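Local coordinates for protein ornithine carbamoyltransferase (Giardia intestinalis, PDB 3GRF) that probably interconverts ornithine plus carbamoyl phosphate with citrulline plus phosphate, a step of the parasite's arginine degradation pathway, at residues D227-V238 with P262-M270; T7-A15 with F132-C140. All coordinates share one frame; numbering follows the deposited sequence.

Interaction 1: residues D227-V238 with P262-M270; sequences DCKKGCEGVDVV and PFQVDDAVM
Cys228 swings SG away from its own backbone N (chi1 -169°), and Val269 does the same with CG1 (chi1 165°), which brings sulfur and methyl to 4.1 Å from each other. From the next turn of helix 228-232, Cys232 adds its SG at 4.0 Å from the same Val269 CG1, so this one branch meets two sulfurs. Cys228 SG is also covalently committed, in a disulfide to Cys167 of strand 164-167, which staples the helix to the sheet and suits a cysteine to this buried place.

The Lys229 chain crosses Val269 at a slant, its CE 3.9 Å from the other branch, CG2. The lysine bends at chi3 and carries its ammonium past Ala268 CB; NZ stops 4.7 Å from Asp266 OD2, too far for a salt bridge, though the opposite charges probably attract. That carboxylate oxygen caps helix 267-270, accepting from Val269 N at 3.0 Å.

At the N-terminal end of helix 228-232, Cys228 CB meets Phe263 CD1 at 3.5 Å. A water lies over one face of this ring, off toward the rim. It donates to Pro262 O and accepts from Cys228 N, a first-turn amide that has no acceptor within its own helix.

Deeper in, Val238 CG1 and Val265 CG2 meet tip to tip at 3.7 Å, compact branched groups suited to close packing. Unbranched and flexible, Met270 curls through chi2 and chi3 to slide SD past Val238 CB at 3.8 Å; it and Val265 also touch Phe279.

Two short helices, joined by Val238 from strand 237-240, thus pack beside inner strands of a five-stranded parallel sheet of Rossmann-like type, in the ornithine-binding domain of the carbamoyltransferase fold.

Interaction 2: residues T7-A15 with F132-C140; sequences TRHLLTISA and FGHPLQMVC
The N-terminal arm of the carbamoyl-phosphate domain, just ahead of helix 18-33, here lies against the first turns of helix 135-151, and Pro135 is the residue that Leu10 and Ile13 both touch. Proline suits the first turn of a helix, where its missing N-H costs no helical bond, and its ring offers a rigid apolar knob. Leu10 slides past that knob in the opposite direction, CG standing 3.8 Å from Pro135 CB.

Ile13 reaches further along the helix. With CG1 anti to the backbone N (chi1 -157°), its CD1 passes alongside the proline ring at 3.7 Å from Pro135 CB and goes on to Val139 CG2 at 3.9 Å, one turn later. Its CG1 rests 3.8 Å from Met138 CB; beyond CB the methionine chain bends away, so the contact is made mainly at its root. A long, branched isoleucine can serve all three neighbours at once.

Before the helix, Thr12 turns its methyl toward the Phe132 ring, CG2 lying 3.9 Å from CD2. The backbone of Gly133 comes close to the arm, its CA 4.5 Å from Leu11 O, a closeness consistent with a residue lacking a side chain.

Backbone polar groups of both segments find partners elsewhere in the chain. Leu11 O accepts from Asn127 ND2, and Asp177 of helix 173-185 takes Ile13 N on one carboxylate oxygen and His134 N on the other. The direct contact is apolar packing, so shape fit and exclusion of water probably hold it, while the shared aspartate supplies directional bonds to both segments that would fix their relative position.

How the interactions relate
From the N terminus, the arm 7-15 comes first, and interaction 2 closes a long loop when the chain returns at 132-140, having built the four-stranded parallel sheet of the carbamoyl-phosphate domain in between; it ties the arm to helix 135-151. That helix leads into the second domain, where interaction 1 closes a loop of only 23 residues, tying helix 228-232 and strand 237-240 to 262-270. The loops follow in series, neither nested nor crossed. Their centres are 27 Å apart, that of interaction 2 about 7 Å and that of interaction 1 about 20 Å from the chain's centre in space. Helix 135-151 connects them indirectly, since its Ile145 and Phe149 touch Val237.

Interaction 1: residues D227-V238 with P262-M270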
loop_
_atom_site.group_PDB
_atom_site.type_symbol
_atom_site.label_atom_id
_atom_site.label_comp_id
_atom_site.label_asym_id
_atom_site.label_seq_id
_atom_site.Cartn_x
_atom_site.Cartn_y
_atom_site.Cartn_z
ATOM N N ASP A 227 -32.510 -17.790 26.776
ATOM C CA ASP A 227 -31.707 -18.526 27.755
ATOM C C ASP A 227 -30.665 -19.261 26.923
ATOM O O ASP A 227 -31.032 -20.155 26.139
ATOM C CB ASP A 227 -32.604 -19.522 28.522
ATOM C CG ASP A 227 -31.946 -20.081 29.804
ATOM O OD1 ASP A 227 -32.091 -19.458 30.883
ATOM O OD2 ASP A 227 -31.301 -21.152 29.751
ATOM N N CYS A 228 -29.423 -18.813 26.967
ATOM C CA CYS A 228 -28.357 -19.376 26.151
ATOM C C CYS A 228 -28.115 -20.877 26.382
ATOM O O CYS A 228 -27.797 -21.600 25.440
ATOM C CB CYS A 228 -27.094 -18.558 26.413
ATOM S SG CYS A 228 -25.730 -18.893 25.266
ATOM N N LYS A 229 -28.269 -21.335 27.624
ATOM C CA LYS A 229 -28.081 -22.771 27.935
ATOM C C LYS A 229 -29.142 -23.636 27.283
ATOM O O LYS A 229 -28.859 -24.717 26.717
ATOM C CB LYS A 229 -28.081 -23.008 29.453
ATOM C CG LYS A 229 -26.664 -23.089 29.982
ATOM C CD LYS A 229 -26.544 -22.938 31.491
ATOM C CE LYS A 229 -25.471 -21.877 31.747
ATOM N NZ LYS A 229 -25.356 -21.439 33.164
ATOM N N LYS A 230 -30.379 -23.135 27.348
ATOM C CA LYS A 230 -31.497 -23.802 26.731
ATOM C C LYS A 230 -31.267 -23.734 25.243
ATOM O O LYS A 230 -31.528 -24.699 24.532
ATOM C CB LYS A 230 -32.834 -23.149 27.127
ATOM C CG LYS A 230 -33.083 -23.092 28.629
ATOM C CD LYS A 230 -34.383 -23.763 29.027
ATOM C CE LYS A 230 -34.468 -23.995 30.562
ATOM N NZ LYS A 230 -33.835 -25.281 31.032
ATOM N N GLY A 231 -30.765 -22.591 24.783
ATOM C CA GLY A 231 -30.535 -22.392 23.354
ATOM C C GLY A 231 -29.408 -23.213 22.794
ATOM O O GLY A 231 -29.446 -23.624 21.623
ATOM N N CYS A 232 -28.398 -23.459 23.632
ATOM C CA CYS A 232 -27.190 -24.181 23.236
ATOM C C CYS A 232 -27.252 -25.702 23.498
ATOM O O CYS A 232 -26.320 -26.443 23.148
ATOM C CB CYS A 232 -25.939 -23.589 23.911
ATOM S SG CYS A 232 -25.507 -21.951 23.322
ATOM N N GLU A 233 -28.330 -26.169 24.110
ATOM C CA GLU A 233 -28.431 -27.583 24.473
ATOM C C GLU A 233 -28.440 -28.362 23.192
ATOM O O GLU A 233 -29.319 -28.139 22.335
ATOM C CB GLU A 233 -29.730 -27.857 25.189
ATOM C CG GLU A 233 -29.588 -28.485 26.541
ATOM C CD GLU A 233 -30.944 -28.622 27.187
ATOM O OE1 GLU A 233 -31.523 -27.575 27.590
ATOM O OE2 GLU A 233 -31.444 -29.773 27.252
ATOM N N GLY A 234 -27.468 -29.253 23.060
ATOM C CA GLY A 234 -27.364 -30.115 21.889
ATOM C C GLY A 234 -26.644 -29.534 20.678
ATOM O O GLY A 234 -26.438 -30.232 19.684
ATOM N N VAL A 235 -26.263 -28.260 20.720
ATOM C CA VAL A 235 -25.814 -27.588 19.493
ATOM C C VAL A 235 -24.389 -28.026 19.115
ATOM O O VAL A 235 -23.643 -28.516 19.960
ATOM C CB VAL A 235 -25.971 -26.028 19.540
ATOM C CG1 VAL A 235 -27.434 -25.615 19.791
ATOM C CG2 VAL A 235 -25.053 -25.422 20.575
ATOM N N ASP A 236 -24.022 -27.877 17.847
ATOM C CA ASP A 236 -22.715 -28.345 17.363
ATOM C C ASP A 236 -21.701 -27.211 17.207
ATOM O O ASP A 236 -20.504 -27.449 17.070
ATOM C CB ASP A 236 -22.877 -29.077 16.032
ATOM C CG ASP A 236 -23.838 -30.236 16.118
ATOM O OD1 ASP A 236 -24.893 -30.175 15.457
ATOM O OD2 ASP A 236 -23.533 -31.205 16.839
ATOM N N VAL A 237 -22.191 -25.970 17.194
ATOM C CA VAL A 237 -21.349 -24.782 17.033
ATOM C C VAL A 237 -21.921 -23.771 18.000
ATOM O O VAL A 237 -23.139 -23.565 18.018
ATOM C CB VAL A 237 -21.417 -24.133 15.625
ATOM C CG1 VAL A 237 -20.461 -22.879 15.562
ATOM C CG2 VAL A 237 -21.069 -25.155 14.544
ATOM N N VAL A 238 -21.038 -23.160 18.789
ATOM C CA VAL A 238 -21.427 -22.013 19.589
ATOM C C VAL A 238 -20.595 -20.794 19.210
ATOM O O VAL A 238 -19.371 -20.780 19.339
ATOM C CB VAL A 238 -21.258 -22.276 21.084
ATOM C CG1 VAL A 238 -21.689 -21.014 21.905
ATOM C CG2 VAL A 238 -22.059 -23.515 21.511
ATOM N N PRO A 262 -25.815 -12.794 31.393
ATOM C CA PRO A 262 -26.367 -14.148 31.272
ATOM C C PRO A 262 -26.109 -14.840 29.907
ATOM O O PRO A 262 -26.453 -16.029 29.750
ATOM C CB PRO A 262 -27.882 -13.946 31.511
ATOM C CG PRO A 262 -28.012 -12.646 32.139
ATOM C CD PRO A 262 -26.872 -11.801 31.698
ATOM N N PHE A 263 -25.505 -14.122 28.953
ATOM C CA PHE A 263 -25.234 -14.680 27.632
ATOM C C PHE A 263 -23.798 -14.833 27.314
ATOM O O PHE A 263 -23.434 -15.046 26.153
ATOM C CB PHE A 263 -25.980 -13.923 26.539
ATOM C CG PHE A 263 -27.441 -14.160 26.619
ATOM C CD1 PHE A 263 -28.022 -15.224 25.941
ATOM C CD2 PHE A 263 -28.222 -13.408 27.475
ATOM C CE1 PHE A 263 -29.378 -15.476 26.052
ATOM C CE2 PHE A 263 -29.591 -13.657 27.604
ATOM C CZ PHE A 263 -30.165 -14.699 26.914
ATOM N N GLN A 264 -22.987 -14.771 28.358
ATOM C CA GLN A 264 -21.552 -15.039 28.249
ATOM C C GLN A 264 -21.373 -16.502 27.933
ATOM O O GLN A 264 -21.970 -17.348 28.607
ATOM C CB GLN A 264 -20.897 -14.760 29.593
ATOM C CG GLN A 264 -19.416 -15.115 29.634
ATOM C CD GLN A 264 -18.765 -14.540 30.833
ATOM O OE1 GLN A 264 -18.920 -15.053 31.921
ATOM N NE2 GLN A 264 -18.081 -13.432 30.656
ATOM N N VAL A 265 -20.569 -16.836 26.928
ATOM C CA VAL A 265 -20.308 -18.262 26.703
ATOM C C VAL A 265 -19.242 -18.762 27.705
ATOM O O VAL A 265 -18.067 -18.490 27.549
ATOM C CB VAL A 265 -19.969 -18.627 25.210
ATOM C CG1 VAL A 265 -19.773 -20.082 25.078
ATOM C CG2 VAL A 265 -21.081 -18.173 24.237
ATOM N N ASP A 266 -19.686 -19.462 28.752
ATOM C CA ASP A 266 -18.783 -20.065 29.759
ATOM C C ASP A 266 -18.727 -21.612 29.686
ATOM O O ASP A 266 -19.232 -22.226 28.729
ATOM C CB ASP A 266 -19.146 -19.557 31.185
ATOM C CG ASP A 266 -20.584 -19.929 31.618
ATOM O OD1 ASP A 266 -21.023 -19.423 32.635
ATOM O OD2 ASP A 266 -21.288 -20.734 30.978
ATOM N N ASP A 267 -18.119 -22.240 30.693
ATOM C CA ASP A 267 -17.920 -23.693 30.697
ATOM C C ASP A 267 -19.284 -24.402 30.816
ATOM O O ASP A 267 -19.485 -25.466 30.219
ATOM C CB ASP A 267 -17.012 -24.126 31.865
ATOM C CG ASP A 267 -15.508 -23.822 31.650
ATOM O OD1 ASP A 267 -15.050 -23.493 30.543
ATOM O OD2 ASP A 267 -14.745 -23.957 32.633
ATOM N N ALA A 268 -20.215 -23.828 31.593
ATOM C CA ALA A 268 -21.541 -24.445 31.775
ATOM C C ALA A 268 -22.354 -24.351 30.495
ATOM O O ALA A 268 -23.183 -25.218 30.206
ATOM C CB ALA A 268 -22.316 -23.759 32.898
ATOM N N VAL A 269 -22.134 -23.287 29.742
ATOM C CA VAL A 269 -22.775 -23.151 28.438
ATOM C C VAL A 269 -22.226 -24.240 27.507
ATOM O O VAL A 269 -23.002 -24.979 26.913
ATOM C CB VAL A 269 -22.645 -21.689 27.839
ATOM C CG1 VAL A 269 -22.981 -21.663 26.364
ATOM C CG2 VAL A 269 -23.586 -20.714 28.551
ATOM N N MET A 270 -20.898 -24.350 27.385
ATOM C CA MET A 270 -20.282 -25.345 26.493
ATOM C C MET A 270 -20.558 -26.807 26.909
ATOM O O MET A 270 -20.671 -27.698 26.043
ATOM C CB MET A 270 -18.774 -25.099 26.321
ATOM C CG MET A 270 -18.433 -23.761 25.657
ATOM S SD MET A 270 -19.093 -23.588 23.958
ATOM C CE MET A 270 -17.882 -24.655 23.054
HETATM O O HOH W 1 -28.948 -17.148 29.612
#

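Interaction 2: residues T7-A15 with F132-C140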
loop_
_atom_site.group_PDB
_atom_site.type_symbol
_atom_site.label_atom_id
_atom_site.label_comp_id
_atom_site.label_asym_id
_atom_site.label_seq_id
_atom_site.Cartn_x
_atom_site.Cartn_y
_atom_site.Cartn_z
ATOM N N THR A 7 -24.650 -5.219 -12.523
ATOM C CA THR A 7 -23.454 -5.735 -11.884
ATOM C C THR A 7 -23.829 -6.430 -10.572
ATOM O O THR A 7 -24.569 -5.877 -9.748
ATOM C CB THR A 7 -22.453 -4.600 -11.664
ATOM O OG1 THR A 7 -22.162 -4.005 -12.931
ATOM C CG2 THR A 7 -21.165 -5.113 -11.059
ATOM N N ARG A 8 -23.333 -7.647 -10.369
ATOM C CA ARG A 8 -23.552 -8.345 -9.090
ATOM C C ARG A 8 -22.626 -7.842 -7.999
ATOM O O ARG A 8 -21.413 -7.782 -8.194
ATOM C CB ARG A 8 -23.407 -9.874 -9.232
ATOM C CG ARG A 8 -24.638 -10.553 -9.760
ATOM C CD ARG A 8 -25.248 -11.460 -8.703
ATOM N NE ARG A 8 -24.927 -12.846 -9.001
ATOM C CZ ARG A 8 -24.945 -13.864 -8.149
ATOM N NH1 ARG A 8 -25.276 -13.731 -6.867
ATOM N NH2 ARG A 8 -24.617 -15.042 -8.613
ATOM N N HIS A 9 -23.230 -7.542 -6.849
ATOM C CA HIS A 9 -22.579 -7.072 -5.645
ATOM C C HIS A 9 -22.657 -8.166 -4.574
ATOM O O HIS A 9 -23.165 -9.259 -4.841
ATOM C CB HIS A 9 -23.277 -5.810 -5.138
ATOM C CG HIS A 9 -23.026 -4.618 -6.098
ATOM N ND1 HIS A 9 -21.762 -4.080 -6.260
ATOM C CD2 HIS A 9 -23.843 -3.908 -6.913
ATOM C CE1 HIS A 9 -21.817 -3.086 -7.125
ATOM N NE2 HIS A 9 -23.069 -2.962 -7.538
ATOM N N LEU A 10 -22.185 -7.874 -3.376
ATOM C CA LEU A 10 -22.237 -8.789 -2.245
ATOM C C LEU A 10 -22.308 -7.883 -1.046
ATOM O O LEU A 10 -21.300 -7.576 -0.410
ATOM C CB LEU A 10 -20.968 -9.696 -2.165
ATOM C CG LEU A 10 -20.894 -10.833 -1.134
ATOM C CD1 LEU A 10 -21.819 -11.981 -1.518
ATOM C CD2 LEU A 10 -19.466 -11.351 -0.988
ATOM N N LEU A 11 -23.516 -7.438 -0.727
ATOM C CA LEU A 11 -23.745 -6.542 0.379
ATOM C C LEU A 11 -24.139 -7.329 1.640
ATOM O O LEU A 11 -23.955 -6.851 2.760
ATOM C CB LEU A 11 -24.819 -5.511 0.012
ATOM C CG LEU A 11 -24.662 -4.521 -1.176
ATOM C CD1 LEU A 11 -25.125 -3.147 -0.739
ATOM C CD2 LEU A 11 -23.254 -4.393 -1.767
ATOM N N THR A 12 -24.671 -8.538 1.425
ATOM C CA THR A 12 -24.981 -9.482 2.485
ATOM C C THR A 12 -24.766 -10.847 1.875
ATOM O O THR A 12 -24.555 -10.951 0.661
ATOM C CB THR A 12 -26.441 -9.294 3.082
ATOM O OG1 THR A 12 -27.452 -9.704 2.163
ATOM C CG2 THR A 12 -26.709 -7.857 3.421
ATOM N N ILE A 13 -24.799 -11.891 2.693
ATOM C CA ILE A 13 -24.451 -13.206 2.156
ATOM C C ILE A 13 -25.580 -13.799 1.321
ATOM O O ILE A 13 -25.326 -14.647 0.452
ATOM C CB ILE A 13 -23.913 -14.178 3.244
ATOM C CG1 ILE A 13 -23.057 -15.256 2.587
ATOM C CG2 ILE A 13 -25.064 -14.788 4.086
ATOM C CD1 ILE A 13 -21.768 -14.748 1.988
ATOM N N SER A 14 -26.786 -13.353 1.529
ATOM C CA SER A 14 -28.012 -13.695 0.822
ATOM C C SER A 14 -28.073 -13.011 -0.569
ATOM O O SER A 14 -29.123 -13.029 -1.217
ATOM C CB SER A 14 -29.222 -13.338 1.676
ATOM O OG SER A 14 -29.364 -11.929 1.784
ATOM N N ALA A 15 -26.965 -12.383 -0.968
ATOM C CA ALA A 15 -26.762 -11.916 -2.334
ATOM C C ALA A 15 -26.483 -13.187 -3.158
ATOM O O ALA A 15 -26.572 -13.169 -4.378
ATOM C CB ALA A 15 -25.521 -10.932 -2.407
ATOM N N PHE A 132 -25.118 -3.940 8.714
ATOM C CA PHE A 132 -26.169 -4.849 8.216
ATOM C C PHE A 132 -25.659 -6.251 7.807
ATOM O O PHE A 132 -26.427 -7.217 7.836
ATOM C CB PHE A 132 -26.931 -4.187 7.060
ATOM C CG PHE A 132 -28.304 -4.759 6.807
ATOM C CD1 PHE A 132 -29.243 -4.831 7.821
ATOM C CD2 PHE A 132 -28.671 -5.182 5.518
ATOM C CE1 PHE A 132 -30.515 -5.352 7.583
ATOM C CE2 PHE A 132 -29.942 -5.696 5.258
ATOM C CZ PHE A 132 -30.869 -5.768 6.304
ATOM N N GLY A 133 -24.381 -6.366 7.445
ATOM C CA GLY A 133 -23.762 -7.679 7.173
ATOM C C GLY A 133 -22.244 -7.789 7.256
ATOM O O GLY A 133 -21.569 -6.832 7.591
ATOM N N HIS A 134 -21.710 -8.967 6.921
ATOM C CA HIS A 134 -20.271 -9.226 6.884
ATOM C C HIS A 134 -19.998 -10.523 6.136
ATOM O O HIS A 134 -19.544 -11.497 6.738
ATOM C CB HIS A 134 -19.672 -9.302 8.309
ATOM C CG HIS A 134 -18.179 -9.148 8.341
ATOM N ND1 HIS A 134 -17.426 -9.265 9.498
ATOM C CD2 HIS A 134 -17.297 -8.923 7.340
ATOM C CE1 HIS A 134 -16.150 -9.106 9.203
ATOM N NE2 HIS A 134 -16.048 -8.886 7.904
ATOM N N PRO A 135 -20.272 -10.523 4.820
ATOM C CA PRO A 135 -20.321 -11.720 3.989
ATOM C C PRO A 135 -18.974 -12.374 3.783
ATOM O O PRO A 135 -18.927 -13.587 3.537
ATOM C CB PRO A 135 -20.913 -11.221 2.659
ATOM C CG PRO A 135 -20.677 -9.703 2.643
ATOM C CD PRO A 135 -20.586 -9.283 4.077
ATOM N N LEU A 136 -17.891 -11.591 3.857
ATOM C CA LEU A 136 -16.520 -12.140 3.801
ATOM C C LEU A 136 -16.223 -13.037 4.993
ATOM O O LEU A 136 -15.563 -14.079 4.883
ATOM C CB LEU A 136 -15.491 -11.005 3.745
ATOM C CG LEU A 136 -15.422 -10.168 2.463
ATOM C CD1 LEU A 136 -14.529 -8.903 2.685
ATOM C CD2 LEU A 136 -14.907 -11.014 1.354
ATOM N N GLN A 137 -16.715 -12.613 6.150
ATOM C CA GLN A 137 -16.670 -13.406 7.373
ATOM C C GLN A 137 -17.576 -14.611 7.190
ATOM O O GLN A 137 -17.260 -15.683 7.680
ATOM C CB GLN A 137 -17.196 -12.561 8.567
ATOM C CG GLN A 137 -16.993 -13.189 9.999
ATOM C CD GLN A 137 -15.523 -13.388 10.368
ATOM O OE1 GLN A 137 -14.797 -12.444 10.454
ATOM N NE2 GLN A 137 -15.082 -14.634 10.513
ATOM N N MET A 138 -18.718 -14.451 6.502
ATOM C CA MET A 138 -19.668 -15.571 6.422
ATOM C C MET A 138 -19.048 -16.696 5.630
ATOM O O MET A 138 -19.046 -17.820 6.093
ATOM C CB MET A 138 -21.057 -15.192 5.848
ATOM C CG MET A 138 -21.856 -14.258 6.725
ATOM S SD MET A 138 -22.102 -14.791 8.447
ATOM C CE MET A 138 -20.675 -14.104 9.240
ATOM N N VAL A 139 -18.466 -16.399 4.480
ATOM C CA VAL A 139 -17.793 -17.471 3.712
ATOM C C VAL A 139 -16.661 -18.122 4.550
ATOM O O VAL A 139 -16.401 -19.324 4.431
ATOM C CB VAL A 139 -17.168 -16.965 2.411
ATOM C CG1 VAL A 139 -16.612 -18.166 1.570
ATOM C CG2 VAL A 139 -18.173 -16.164 1.632
ATOM N N CYS A 140 -16.027 -17.320 5.414
ATOM C CA CYS A 140 -14.952 -17.764 6.296
ATOM C C CYS A 140 -15.440 -18.785 7.276
ATOM O O CYS A 140 -14.921 -19.886 7.373
ATOM C CB CYS A 140 -14.422 -16.577 7.101
ATOM S SG CYS A 140 -13.050 -17.098 8.165
#